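Local structure of redox-sensing transcriptional repressor Rex (Thermoanaerobacter ethanolicus, 3WG9) at residues Val7-Tyr21 against Met42-Phe56. The protein probably represses transcription by binding DNA as a homodimer, in response to changes in the cellular balance of NADH and NAD(+). Sequence-based numbering, arbitrary orientation.
Sequences VSMAVIRRLPRYHRY and MGVTASQIRQDLNNF
Met-42, Tyr-18 and Asp-52 bury the most surface where helix 9-21 meets the end of helix 35-42, the turn after it and helix 46-54. A methionine suits its place because its unbranched chain, folded back at the CB-CG bond (chi2 -67°) and again at CG-SD, lays CE over the centre of the Arg-17 guanidinium, while SD lies at the edge of the Tyr-18 ring, 5.2 Å from its centroid, a Met-aromatic contact. Arg-17 NH2 also donates to Met-42 O (2.8 Å), gripping the end of helix 35-42. Tyr-18 carries a hydroxyl at its far end, and OH donates to the anti lone pair of Asp-52 OD2 at 2.5 Å. The syn lone pairs face Arg-14, whose NE reaches OD2 at 2.8 Å and NH2 reaches OD1 at 3.0 Å; guanidinium and carboxylate lie nearly coplanar, so an aspartate's two oxygens take both N-H groups at once. Gln-48 NE2 adds a bond to OD1 from above the carboxylate plane, so four donors fix this buried group. With an alanine in place of Asp-52, the Arg-14 charge would probably lose its mate and the Tyr-18 hydroxyl its acceptor. Beyond, Leu-15 CD1 meets Phe-56 CZ (3.7 Å). Helices 9-21 and 46-54 cross at -99° in the N-terminal DNA-binding region; helix 68-78 packs on Leu-15, Tyr-18 and Phe-56, and Tyr-204 of the second subunit covers Val-7 and Phe-56.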
ATOM      1  N   VAL B   7     -20.867  -4.465  -0.511  1.00 42.50           N
ATOM      2  CA  VAL B   7     -20.086  -5.572   0.084  1.00 41.89           C
ATOM      3  C   VAL B   7     -19.173  -4.923   1.142  1.00 39.42           C
ATOM      4  O   VAL B   7     -18.749  -3.801   0.948  1.00 38.01           O
ATOM      5  CB  VAL B   7     -19.329  -6.298  -1.063  1.00 42.18           C
ATOM      6  CG1 VAL B   7     -18.214  -7.223  -0.606  1.00 38.62           C
ATOM      7  CG2 VAL B   7     -20.344  -7.083  -1.898  1.00 43.12           C
ATOM      8  N   SER B   8     -18.872  -5.603   2.247  1.00 39.50           N
ATOM      9  CA  SER B   8     -18.011  -5.010   3.286  1.00 37.55           C
ATOM     10  C   SER B   8     -16.593  -4.753   2.761  1.00 35.22           C
ATOM     11  O   SER B   8     -16.119  -5.408   1.815  1.00 33.55           O
ATOM     12  CB  SER B   8     -17.944  -5.923   4.500  1.00 38.96           C
ATOM     13  OG  SER B   8     -16.972  -6.922   4.290  1.00 39.25           O
ATOM     14  N   MET B   9     -15.952  -3.745   3.328  1.00 34.67           N
ATOM     15  CA  MET B   9     -14.598  -3.374   2.944  1.00 34.44           C
ATOM     16  C   MET B   9     -13.603  -4.541   3.252  1.00 33.77           C
ATOM     17  O   MET B   9     -12.621  -4.733   2.547  1.00 31.91           O
ATOM     18  CB  MET B   9     -14.176  -2.095   3.685  1.00 35.67           C
ATOM     19  CG  MET B   9     -14.685  -0.795   3.018  1.00 38.19           C
ATOM     20  SD  MET B   9     -14.062  -0.645   1.312  1.00 41.56           S
ATOM     21  CE  MET B   9     -12.287  -0.527   1.448  1.00 41.06           C
ATOM     22  N   ALA B  10     -13.874  -5.358   4.266  1.00 33.53           N
ATOM     23  CA  ALA B  10     -12.923  -6.427   4.579  1.00 33.19           C
ATOM     24  C   ALA B  10     -12.933  -7.359   3.377  1.00 32.14           C
ATOM     25  O   ALA B  10     -11.885  -7.814   2.897  1.00 32.45           O
ATOM     26  CB  ALA B  10     -13.379  -7.206   5.880  1.00 36.66           C
ATOM     27  N   VAL B  11     -14.131  -7.628   2.847  1.00 31.23           N
ATOM     28  CA  VAL B  11     -14.221  -8.438   1.627  1.00 30.29           C
ATOM     29  C   VAL B  11     -13.556  -7.768   0.435  1.00 29.17           C
ATOM     30  O   VAL B  11     -12.767  -8.381  -0.294  1.00 29.30           O
ATOM     31  CB  VAL B  11     -15.720  -8.778   1.232  1.00 31.36           C
ATOM     32  CG1 VAL B  11     -15.796  -9.441  -0.163  1.00 31.97           C
ATOM     33  CG2 VAL B  11     -16.405  -9.659   2.282  1.00 33.74           C
ATOM     34  N   ILE B  12     -13.893  -6.516   0.198  1.00 28.45           N
ATOM     35  CA  ILE B  12     -13.371  -5.786  -1.000  1.00 27.95           C
ATOM     36  C   ILE B  12     -11.850  -5.789  -0.961  1.00 27.58           C
ATOM     37  O   ILE B  12     -11.214  -5.937  -1.982  1.00 27.72           O
ATOM     38  CB  ILE B  12     -13.919  -4.356  -1.009  1.00 28.85           C
ATOM     39  CG1 ILE B  12     -15.418  -4.398  -1.300  1.00 30.25           C
ATOM     40  CG2 ILE B  12     -13.142  -3.381  -2.052  1.00 27.80           C
ATOM     41  CD1 ILE B  12     -16.104  -2.982  -0.981  1.00 31.12           C
ATOM     42  N   ARG B  13     -11.240  -5.650   0.214  1.00 27.62           N
ATOM     43  CA  ARG B  13      -9.770  -5.621   0.260  1.00 27.80           C
ATOM     44  C   ARG B  13      -9.111  -6.982   0.052  1.00 29.09           C
ATOM     45  O   ARG B  13      -7.951  -7.044  -0.320  1.00 28.94           O
ATOM     46  CB  ARG B  13      -9.240  -5.067   1.599  1.00 27.63           C
ATOM     47  CG  ARG B  13      -9.626  -3.549   1.765  1.00 30.74           C
ATOM     48  CD  ARG B  13      -8.723  -2.817   2.756  1.00 31.52           C
ATOM     49  NE  ARG B  13      -9.139  -1.420   2.909  1.00 33.32           N
ATOM     50  CZ  ARG B  13      -8.779  -0.448   2.059  1.00 34.74           C
ATOM     51  NH1 ARG B  13      -8.038  -0.709   0.961  1.00 27.42           N
ATOM     52  NH2 ARG B  13      -9.115   0.796   2.342  1.00 31.93           N
ATOM     53  N   ARG B  14      -9.844  -8.084   0.238  1.00 27.75           N
ATOM     54  CA  ARG B  14      -9.270  -9.372  -0.162  1.00 28.09           C
ATOM     55  C   ARG B  14      -9.326  -9.604  -1.654  1.00 29.43           C
ATOM     56  O   ARG B  14      -8.527 -10.403  -2.198  1.00 30.60           O
ATOM     57  CB  ARG B  14      -9.999 -10.542   0.520  1.00 27.02           C
ATOM     58  CG  ARG B  14      -9.711 -10.575   2.024  1.00 27.73           C
ATOM     59  CD  ARG B  14     -10.305 -11.849   2.717  1.00 31.91           C
ATOM     60  NE  ARG B  14     -11.768 -11.837   2.831  1.00 29.64           N
ATOM     61  CZ  ARG B  14     -12.446 -11.425   3.882  1.00 34.13           C
ATOM     62  NH1 ARG B  14     -11.804 -10.921   4.946  1.00 32.76           N
ATOM     63  NH2 ARG B  14     -13.769 -11.486   3.869  1.00 34.78           N
ATOM     64  N   LEU B  15     -10.306  -9.016  -2.329  1.00 29.14           N
ATOM     65  CA  LEU B  15     -10.470  -9.335  -3.775  1.00 29.23           C
ATOM     66  C   LEU B  15      -9.261  -9.050  -4.664  1.00 30.24           C
ATOM     67  O   LEU B  15      -8.969  -9.829  -5.577  1.00 28.21           O
ATOM     68  CB  LEU B  15     -11.736  -8.673  -4.378  1.00 28.69           C
ATOM     69  CG  LEU B  15     -13.083  -9.028  -3.695  1.00 31.59           C
ATOM     70  CD1 LEU B  15     -14.243  -8.179  -4.222  1.00 28.33           C
ATOM     71  CD2 LEU B  15     -13.417 -10.544  -3.942  1.00 35.08           C
ATOM     72  N   PRO B  16      -8.615  -7.870  -4.509  1.00 30.40           N
ATOM     73  CA  PRO B  16      -7.392  -7.676  -5.304  1.00 31.39           C
ATOM     74  C   PRO B  16      -6.274  -8.668  -4.977  1.00 31.05           C
ATOM     75  O   PRO B  16      -5.485  -8.957  -5.868  1.00 30.09           O
ATOM     76  CB  PRO B  16      -6.976  -6.215  -5.020  1.00 29.59           C
ATOM     77  CG  PRO B  16      -8.304  -5.584  -4.470  1.00 31.39           C
ATOM     78  CD  PRO B  16      -8.922  -6.702  -3.679  1.00 30.05           C
ATOM     79  N   ARG B  17      -6.173  -9.105  -3.729  1.00 29.29           N
ATOM     80  CA  ARG B  17      -5.195 -10.146  -3.376  1.00 31.95           C
ATOM     81  C   ARG B  17      -5.515 -11.438  -4.147  1.00 32.58           C
ATOM     82  O   ARG B  17      -4.621 -12.043  -4.761  1.00 31.37           O
ATOM     83  CB  ARG B  17      -5.189 -10.415  -1.877  1.00 31.21           C
ATOM     84  CG  ARG B  17      -4.908  -9.173  -0.992  1.00 36.84           C
ATOM     85  CD  ARG B  17      -4.881  -9.591   0.496  1.00 40.67           C
ATOM     86  NE  ARG B  17      -3.905 -10.665   0.695  1.00 47.11           N
ATOM     87  CZ  ARG B  17      -4.117 -11.751   1.444  1.00 49.55           C
ATOM     88  NH1 ARG B  17      -5.273 -11.931   2.068  1.00 48.46           N
ATOM     89  NH2 ARG B  17      -3.153 -12.644   1.590  1.00 49.21           N
ATOM     90  N   TYR B  18      -6.800 -11.828  -4.251  1.00 32.34           N
ATOM     91  CA  TYR B  18      -7.057 -13.039  -5.066  1.00 30.80           C
ATOM     92  C   TYR B  18      -6.664 -12.811  -6.515  1.00 33.10           C
ATOM     93  O   TYR B  18      -6.029 -13.675  -7.152  1.00 33.69           O
ATOM     94  CB  TYR B  18      -8.530 -13.414  -5.017  1.00 32.70           C
ATOM     95  CG  TYR B  18      -9.100 -13.603  -3.627  1.00 30.94           C
ATOM     96  CD1 TYR B  18      -8.348 -14.138  -2.583  1.00 34.90           C
ATOM     97  CD2 TYR B  18     -10.428 -13.311  -3.386  1.00 35.15           C
ATOM     98  CE1 TYR B  18      -8.903 -14.345  -1.318  1.00 37.48           C
ATOM     99  CE2 TYR B  18     -10.999 -13.554  -2.151  1.00 33.73           C
ATOM    100  CZ  TYR B  18     -10.241 -14.050  -1.110  1.00 34.72           C
ATOM    101  OH  TYR B  18     -10.861 -14.201   0.117  1.00 33.85           O
ATOM    102  N   HIS B  19      -7.010 -11.636  -7.059  1.00 31.09           N
ATOM    103  CA  HIS B  19      -6.767 -11.325  -8.486  1.00 34.24           C
ATOM    104  C   HIS B  19      -5.246 -11.382  -8.777  1.00 35.00           C
ATOM    105  O   HIS B  19      -4.771 -11.938  -9.773  1.00 36.05           O
ATOM    106  CB  HIS B  19      -7.289  -9.886  -8.723  1.00 33.31           C
ATOM    107  CG  HIS B  19      -7.215  -9.426 -10.141  1.00 36.76           C
ATOM    108  ND1 HIS B  19      -6.176  -8.651 -10.626  1.00 37.89           N
ATOM    109  CD2 HIS B  19      -8.054  -9.628 -11.184  1.00 36.94           C
ATOM    110  CE1 HIS B  19      -6.387  -8.383 -11.904  1.00 38.61           C
ATOM    111  NE2 HIS B  19      -7.519  -8.968 -12.269  1.00 40.70           N
ATOM    112  N   ARG B  20      -4.460 -10.776  -7.913  1.00 34.52           N
ATOM    113  CA  ARG B  20      -3.001 -10.707  -8.114  1.00 35.26           C
ATOM    114  C   ARG B  20      -2.330 -12.109  -8.054  1.00 35.61           C
ATOM    115  O   ARG B  20      -1.406 -12.413  -8.795  1.00 36.54           O
ATOM    116  CB  ARG B  20      -2.421  -9.823  -6.975  1.00 35.61           C
ATOM    117  CG  ARG B  20      -0.893  -9.489  -7.087  1.00 35.26           C
ATOM    118  CD  ARG B  20      -0.480  -8.266  -6.207  1.00 35.59           C
ATOM    119  NE  ARG B  20      -1.088  -8.246  -4.883  1.00 31.61           N
ATOM    120  CZ  ARG B  20      -0.677  -8.972  -3.838  1.00 36.13           C
ATOM    121  NH1 ARG B  20       0.333  -9.812  -3.994  1.00 38.10           N
ATOM    122  NH2 ARG B  20      -1.275  -8.902  -2.633  1.00 28.22           N
ATOM    123  N   TYR B  21      -2.776 -12.952  -7.139  1.00 35.04           N
ATOM    124  CA  TYR B  21      -2.252 -14.301  -7.036  1.00 38.95           C
ATOM    125  C   TYR B  21      -2.631 -15.176  -8.255  1.00 40.05           C
ATOM    126  O   TYR B  21      -1.745 -15.842  -8.798  1.00 42.43           O
ATOM    127  CB  TYR B  21      -2.626 -14.981  -5.720  1.00 37.53           C
ATOM    128  CG  TYR B  21      -2.079 -16.384  -5.612  1.00 46.34           C
ATOM    129  CD1 TYR B  21      -0.711 -16.623  -5.768  1.00 53.55           C
ATOM    130  CD2 TYR B  21      -2.912 -17.471  -5.367  1.00 50.16           C
ATOM    131  CE1 TYR B  21      -0.174 -17.889  -5.702  1.00 58.32           C
ATOM    132  CE2 TYR B  21      -2.372 -18.772  -5.284  1.00 57.58           C
ATOM    133  CZ  TYR B  21      -0.998 -18.964  -5.452  1.00 60.17           C
ATOM    134  OH  TYR B  21      -0.419 -20.214  -5.371  1.00 67.43           O
ATOM    135  N   MET B  42      -3.427 -17.553   0.528  1.00 44.25           N
ATOM    136  CA  MET B  42      -4.029 -16.294   0.928  1.00 41.58           C
ATOM    137  C   MET B  42      -4.098 -16.049   2.417  1.00 42.08           C
ATOM    138  O   MET B  42      -4.316 -14.912   2.836  1.00 40.70           O
ATOM    139  CB  MET B  42      -5.447 -16.222   0.340  1.00 41.22           C
ATOM    140  CG  MET B  42      -5.406 -16.307  -1.169  1.00 41.08           C
ATOM    141  SD  MET B  42      -4.612 -14.825  -1.931  1.00 44.14           S
ATOM    142  CE  MET B  42      -5.341 -13.598  -0.909  1.00 47.48           C
ATOM    143  N   GLY B  43      -3.978 -17.101   3.223  1.00 40.72           N
ATOM    144  CA  GLY B  43      -4.138 -16.922   4.646  1.00 41.14           C
ATOM    145  C   GLY B  43      -5.603 -16.638   4.966  1.00 40.84           C
ATOM    146  O   GLY B  43      -5.902 -15.967   5.951  1.00 39.52           O
ATOM    147  N   VAL B  44      -6.512 -17.131   4.119  1.00 38.48           N
ATOM    148  CA  VAL B  44      -7.961 -16.925   4.290  1.00 37.07           C
ATOM    149  C   VAL B  44      -8.593 -18.364   4.224  1.00 38.70           C
ATOM    150  O   VAL B  44      -8.233 -19.125   3.358  1.00 35.71           O
ATOM    151  CB  VAL B  44      -8.512 -16.023   3.117  1.00 38.77           C
ATOM    152  CG1 VAL B  44      -9.980 -15.830   3.244  1.00 35.75           C
ATOM    153  CG2 VAL B  44      -7.824 -14.605   3.095  1.00 35.91           C
ATOM    154  N   THR B  45      -9.508 -18.732   5.117  1.00 36.75           N
ATOM    155  CA  THR B  45     -10.087 -20.085   5.031  1.00 37.72           C
ATOM    156  C   THR B  45     -10.737 -20.361   3.673  1.00 38.49           C
ATOM    157  O   THR B  45     -11.277 -19.440   3.026  1.00 33.21           O
ATOM    158  CB  THR B  45     -11.113 -20.307   6.110  1.00 40.36           C
ATOM    159  OG1 THR B  45     -12.232 -19.426   5.897  1.00 35.83           O
ATOM    160  CG2 THR B  45     -10.480 -20.132   7.518  1.00 39.02           C
ATOM    161  N   ALA B  46     -10.710 -21.620   3.238  1.00 36.14           N
ATOM    162  CA  ALA B  46     -11.446 -21.941   2.008  1.00 37.39           C
ATOM    163  C   ALA B  46     -12.914 -21.507   2.067  1.00 37.57           C
ATOM    164  O   ALA B  46     -13.485 -21.058   1.045  1.00 37.65           O
ATOM    165  CB  ALA B  46     -11.289 -23.432   1.646  1.00 40.43           C
ATOM    166  N   SER B  47     -13.537 -21.608   3.238  1.00 36.56           N
ATOM    167  CA  SER B  47     -14.984 -21.266   3.315  1.00 36.23           C
ATOM    168  C   SER B  47     -15.189 -19.749   3.157  1.00 35.86           C
ATOM    169  O   SER B  47     -16.139 -19.316   2.506  1.00 33.82           O
ATOM    170  CB  SER B  47     -15.612 -21.813   4.583  1.00 37.09           C
ATOM    171  OG  SER B  47     -15.014 -21.269   5.751  1.00 38.37           O
ATOM    172  N   GLN B  48     -14.315 -18.938   3.764  1.00 32.30           N
ATOM    173  CA  GLN B  48     -14.432 -17.474   3.604  1.00 33.34           C
ATOM    174  C   GLN B  48     -14.201 -17.134   2.130  1.00 32.80           C
ATOM    175  O   GLN B  48     -14.833 -16.232   1.583  1.00 32.95           O
ATOM    176  CB  GLN B  48     -13.421 -16.731   4.492  1.00 34.24           C
ATOM    177  CG  GLN B  48     -13.624 -15.187   4.512  1.00 35.26           C
ATOM    178  CD  GLN B  48     -14.991 -14.807   4.994  1.00 39.39           C
ATOM    179  OE1 GLN B  48     -15.311 -15.055   6.125  1.00 41.63           O
ATOM    180  NE2 GLN B  48     -15.824 -14.242   4.134  1.00 36.38           N
ATOM    181  N   ILE B  49     -13.286 -17.829   1.475  1.00 32.36           N
ATOM    182  CA  ILE B  49     -13.023 -17.473   0.077  1.00 34.51           C
ATOM    183  C   ILE B  49     -14.265 -17.808  -0.749  1.00 35.95           C
ATOM    184  O   ILE B  49     -14.668 -17.028  -1.617  1.00 34.92           O
ATOM    185  CB  ILE B  49     -11.865 -18.252  -0.493  1.00 34.95           C
ATOM    186  CG1 ILE B  49     -10.548 -17.735   0.131  1.00 32.94           C
ATOM    187  CG2 ILE B  49     -11.889 -18.085  -1.979  1.00 38.25           C
ATOM    188  CD1 ILE B  49      -9.341 -18.627  -0.231  1.00 38.84           C
ATOM    189  N   ARG B  50     -14.893 -18.951  -0.464  1.00 33.47           N
ATOM    190  CA  ARG B  50     -16.130 -19.294  -1.203  1.00 36.55           C
ATOM    191  C   ARG B  50     -17.195 -18.211  -0.953  1.00 34.75           C
ATOM    192  O   ARG B  50     -17.870 -17.737  -1.871  1.00 34.98           O
ATOM    193  CB  ARG B  50     -16.686 -20.641  -0.712  1.00 36.36           C
ATOM    194  CG  ARG B  50     -15.825 -21.806  -1.061  1.00 38.43           C
ATOM    195  CD  ARG B  50     -16.606 -23.132  -0.712  1.00 39.31           C
ATOM    196  NE  ARG B  50     -15.642 -24.196  -0.885  1.00 40.35           N
ATOM    197  CZ  ARG B  50     -14.898 -24.720   0.072  1.00 41.36           C
ATOM    198  NH1 ARG B  50     -15.182 -24.464   1.341  1.00 37.98           N
ATOM    199  NH2 ARG B  50     -13.932 -25.568  -0.275  1.00 42.15           N
ATOM    200  N   GLN B  51     -17.324 -17.796   0.293  1.00 32.95           N
ATOM    201  CA  GLN B  51     -18.280 -16.776   0.637  1.00 35.00           C
ATOM    202  C   GLN B  51     -18.000 -15.407  -0.044  1.00 33.95           C
ATOM    203  O   GLN B  51     -18.942 -14.707  -0.507  1.00 34.77           O
ATOM    204  CB  GLN B  51     -18.233 -16.571   2.133  1.00 35.62           C
ATOM    205  CG  GLN B  51     -19.433 -15.714   2.647  1.00 38.90           C
ATOM    206  CD  GLN B  51     -19.571 -15.746   4.185  1.00 46.11           C
ATOM    207  OE1 GLN B  51     -19.027 -14.901   4.891  1.00 39.45           O
ATOM    208  NE2 GLN B  51     -20.269 -16.752   4.696  1.00 40.19           N
ATOM    209  N   ASP B  52     -16.717 -15.073  -0.145  1.00 31.30           N
ATOM    210  CA  ASP B  52     -16.318 -13.815  -0.813  1.00 33.95           C
ATOM    211  C   ASP B  52     -16.765 -13.813  -2.273  1.00 34.52           C
ATOM    212  O   ASP B  52     -17.353 -12.849  -2.725  1.00 37.86           O
ATOM    213  CB  ASP B  52     -14.805 -13.594  -0.778  1.00 30.85           C
ATOM    214  CG  ASP B  52     -14.289 -13.233   0.625  1.00 33.87           C
ATOM    215  OD1 ASP B  52     -15.101 -12.880   1.526  1.00 32.92           O
ATOM    216  OD2 ASP B  52     -13.047 -13.209   0.817  1.00 34.27           O
ATOM    217  N   LEU B  53     -16.467 -14.866  -3.021  1.00 33.59           N
ATOM    218  CA  LEU B  53     -16.869 -14.979  -4.404  1.00 36.86           C
ATOM    219  C   LEU B  53     -18.392 -15.065  -4.580  1.00 39.66           C
ATOM    220  O   LEU B  53     -18.958 -14.489  -5.548  1.00 38.76           O
ATOM    221  CB  LEU B  53     -16.187 -16.204  -5.061  1.00 36.82           C
ATOM    222  CG  LEU B  53     -14.652 -16.151  -4.993  1.00 38.94           C
ATOM    223  CD1 LEU B  53     -13.854 -17.418  -5.328  1.00 38.20           C
ATOM    224  CD2 LEU B  53     -14.160 -14.905  -5.787  1.00 39.80           C
ATOM    225  N   ASN B  54     -19.054 -15.733  -3.626  1.00 37.65           N
ATOM    226  CA  ASN B  54     -20.481 -15.959  -3.771  1.00 39.50           C
ATOM    227  C   ASN B  54     -21.281 -14.663  -3.731  1.00 41.07           C
ATOM    228  O   ASN B  54     -22.428 -14.654  -4.179  1.00 39.79           O
ATOM    229  CB  ASN B  54     -21.012 -16.937  -2.732  1.00 39.85           C
ATOM    230  CG  ASN B  54     -22.237 -17.705  -3.247  1.00 44.24           C
ATOM    231  OD1 ASN B  54     -22.206 -18.234  -4.347  1.00 41.60           O
ATOM    232  ND2 ASN B  54     -23.313 -17.716  -2.480  1.00 45.20           N
ATOM    233  N   ASN B  55     -20.683 -13.572  -3.233  1.00 38.52           N
ATOM    234  CA  ASN B  55     -21.335 -12.244  -3.316  1.00 42.15           C
ATOM    235  C   ASN B  55     -21.680 -11.852  -4.749  1.00 41.40           C
ATOM    236  O   ASN B  55     -22.560 -10.994  -4.982  1.00 39.87           O
ATOM    237  CB  ASN B  55     -20.462 -11.108  -2.738  1.00 40.38           C
ATOM    238  CG  ASN B  55     -20.338 -11.155  -1.213  1.00 44.82           C
ATOM    239  OD1 ASN B  55     -21.301 -10.897  -0.498  1.00 48.49           O
ATOM    240  ND2 ASN B  55     -19.129 -11.457  -0.714  1.00 41.52           N
ATOM    241  N   PHE B  56     -20.963 -12.446  -5.702  1.00 42.32           N
ATOM    242  CA  PHE B  56     -21.003 -11.977  -7.089  1.00 47.20           C
ATOM    243  C   PHE B  56     -21.595 -12.999  -8.096  1.00 51.76           C
ATOM    244  O   PHE B  56     -21.326 -12.920  -9.286  1.00 51.59           O
ATOM    245  CB  PHE B  56     -19.591 -11.551  -7.536  1.00 44.34           C
ATOM    246  CG  PHE B  56     -18.960 -10.583  -6.593  1.00 39.94           C
ATOM    247  CD1 PHE B  56     -19.406  -9.262  -6.541  1.00 38.35           C
ATOM    248  CD2 PHE B  56     -18.002 -11.017  -5.680  1.00 40.17           C
ATOM    249  CE1 PHE B  56     -18.868  -8.342  -5.631  1.00 35.66           C
ATOM    250  CE2 PHE B  56     -17.441 -10.117  -4.758  1.00 34.27           C
ATOM    251  CZ  PHE B  56     -17.884  -8.800  -4.708  1.00 34.93           C
TER